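Local coordinates for hypothetical protein (Bacteroides caccae, PDB 4M8R) that is of unknown function but joins an N-terminal Ig-like domain to a WD40-like domain of the beta-propeller clan, at residues Ala208-Arg213 / Tyr217-Val222. Residues are numbered along the deposited sequence; the frame is centred on the assembly and turned at random.
Sequences AAIQQR and YSLYNV. With PO4 (phosphate ion), chain D; PO4 (phosphate ion), chain C.
Gln211 lays its amide oxygen over one face of the Tyr220 ring, OE1 standing 3.3 Å from CG, with the amide and ring planes 83° apart. Its CG lies anti to the carbonyl carbon (chi1 -60°) and the chain then extends, which brings OE1 over the ring; NE2 is taken up by the hydroxyls of Ser190 and Thr196. At the ring edge, near its plane, lies Arg213 CB. The amide of Gln212 instead lies nearly parallel to the Tyr217 ring, the planes 8° apart, beside its hydroxyl end (NE2 to OH 4.0 Å), while Gln212 CB packs on Tyr217 CE1 at 3.6 Å. The strands, joined by a three-residue link, form a beta hairpin, and paired antiparallel bonds confirm it: Ala209 and Tyr220 bond each other in both directions, as do Gln211 and Ser218, Ser218 N reaching Gln211 O at 2.8 Å. Strand 196-201 continues the sheet beyond 208-212, within the WD40-like part of the chain, consistent with a propeller blade. On the face carrying Ile210, Leu219 CD1 lies 3.9 Å from Ala208 CB, and Phe57 of the second subunit packs on Ala208 and Leu219. Arg213, extended from CG to NE, crosses the hydroxyl end of Tyr220 at about a right angle, CG 3.1 Å from OH, and presents its guanidinium edge to two phosphate ions, probably from the crystallisation liquor. NE and NH2 grip the chain D phosphate, NE to O3 at 2.8 Å; NH1 and NH2 share O3 of the chain C phosphate. An alanine here would remove this two-sided grip and is likely to leave the phosphates dependent on remaining partners, among them Arg49, Arg89 and Lys105 of the second subunit.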
# COMPACT_ATOMS: atom_id res chain seq x y z
N ALA A 208 2.44 -5.71 23.10
CA ALA A 208 1.45 -6.43 23.90
C ALA A 208 1.92 -6.51 25.34
O ALA A 208 3.05 -6.17 25.65
CB ALA A 208 1.23 -7.82 23.34
N ALA A 209 1.03 -6.94 26.22
CA ALA A 209 1.40 -7.19 27.61
C ALA A 209 0.55 -8.31 28.19
O ALA A 209 -0.63 -8.43 27.87
CB ALA A 209 1.24 -5.92 28.43
N ILE A 210 1.18 -9.15 29.01
CA ILE A 210 0.46 -10.19 29.73
C ILE A 210 0.10 -9.61 31.09
O ILE A 210 0.97 -9.24 31.87
CB ILE A 210 1.32 -11.47 29.87
CG1 ILE A 210 1.68 -12.01 28.48
CG2 ILE A 210 0.57 -12.53 30.65
CD1 ILE A 210 2.80 -13.03 28.47
N GLN A 211 -1.20 -9.50 31.36
CA GLN A 211 -1.68 -8.83 32.56
C GLN A 211 -2.77 -9.63 33.25
O GLN A 211 -3.47 -10.42 32.61
CB GLN A 211 -2.24 -7.45 32.21
CG GLN A 211 -1.23 -6.52 31.57
CD GLN A 211 -1.81 -5.15 31.33
OE1 GLN A 211 -2.79 -4.99 30.60
NE2 GLN A 211 -1.21 -4.13 31.95
N GLN A 212 -2.91 -9.40 34.55
CA GLN A 212 -3.84 -10.14 35.38
C GLN A 212 -5.25 -9.55 35.27
O GLN A 212 -5.62 -8.65 36.02
CB GLN A 212 -3.37 -10.11 36.84
CG GLN A 212 -4.20 -10.97 37.76
CD GLN A 212 -3.51 -11.21 39.09
OE1 GLN A 212 -3.00 -10.27 39.71
NE2 GLN A 212 -3.48 -12.46 39.53
N ARG A 213 -6.02 -10.07 34.31
CA ARG A 213 -7.38 -9.60 34.05
C ARG A 213 -8.34 -9.93 35.19
O ARG A 213 -9.33 -9.23 35.39
CB ARG A 213 -7.89 -10.20 32.73
CG ARG A 213 -9.22 -9.64 32.24
CD ARG A 213 -9.55 -10.15 30.85
NE ARG A 213 -10.77 -9.55 30.33
CZ ARG A 213 -11.36 -9.91 29.19
NH1 ARG A 213 -10.86 -10.87 28.43
NH2 ARG A 213 -12.47 -9.28 28.81
N TYR A 217 -4.25 -14.66 33.91
CA TYR A 217 -3.58 -13.72 33.03
C TYR A 217 -4.11 -13.77 31.60
O TYR A 217 -4.42 -14.84 31.08
CB TYR A 217 -2.07 -13.99 33.04
CG TYR A 217 -1.44 -13.65 34.37
CD1 TYR A 217 -1.02 -12.35 34.64
CD2 TYR A 217 -1.29 -14.61 35.36
CE1 TYR A 217 -0.45 -12.02 35.86
CE2 TYR A 217 -0.72 -14.29 36.59
CZ TYR A 217 -0.31 -13.00 36.83
OH TYR A 217 0.25 -12.65 38.03
N SER A 218 -4.22 -12.59 30.98
CA SER A 218 -4.67 -12.46 29.60
C SER A 218 -3.68 -11.62 28.81
O SER A 218 -2.85 -10.91 29.38
CB SER A 218 -6.04 -11.79 29.53
OG SER A 218 -7.04 -12.62 30.06
N LEU A 219 -3.78 -11.70 27.49
CA LEU A 219 -2.90 -10.95 26.60
C LEU A 219 -3.60 -9.66 26.18
O LEU A 219 -4.75 -9.69 25.75
CB LEU A 219 -2.57 -11.80 25.37
CG LEU A 219 -1.56 -11.21 24.39
CD1 LEU A 219 -0.21 -11.02 25.05
CD2 LEU A 219 -1.45 -12.12 23.17
N TYR A 220 -2.90 -8.54 26.32
CA TYR A 220 -3.46 -7.22 26.04
C TYR A 220 -2.63 -6.49 24.99
O TYR A 220 -1.43 -6.70 24.88
CB TYR A 220 -3.42 -6.34 27.29
CG TYR A 220 -4.47 -6.64 28.35
CD1 TYR A 220 -4.36 -7.77 29.15
CD2 TYR A 220 -5.53 -5.77 28.57
CE1 TYR A 220 -5.30 -8.03 30.13
CE2 TYR A 220 -6.47 -6.02 29.54
CZ TYR A 220 -6.36 -7.15 30.33
OH TYR A 220 -7.30 -7.40 31.29
N ASN A 221 -3.29 -5.61 24.24
CA ASN A 221 -2.60 -4.63 23.42
C ASN A 221 -2.52 -3.33 24.20
O ASN A 221 -3.55 -2.73 24.51
CB ASN A 221 -3.35 -4.39 22.12
CG ASN A 221 -2.61 -3.47 21.18
OD1 ASN A 221 -2.04 -2.46 21.61
ND2 ASN A 221 -2.59 -3.81 19.91
N VAL A 222 -1.31 -2.89 24.52
CA VAL A 222 -1.13 -1.71 25.36
C VAL A 222 -0.50 -0.54 24.61
O VAL A 222 -0.18 0.47 25.22
CB VAL A 222 -0.29 -2.02 26.62
CG1 VAL A 222 -1.01 -3.06 27.46
CG2 VAL A 222 1.11 -2.50 26.27
P PO4 D . -12.88 -6.29 31.11
O1 PO4 D . -12.54 -4.82 31.22
O2 PO4 D . -13.32 -6.64 29.71
O3 PO4 D . -11.69 -7.14 31.46
O4 PO4 D . -14.02 -6.55 32.07
P PO4 C . -14.26 -10.92 26.09
O1 PO4 C . -15.08 -9.78 26.66
O2 PO4 C . -14.77 -11.30 24.72
O3 PO4 C . -12.82 -10.50 25.96
O4 PO4 C . -14.31 -12.09 27.03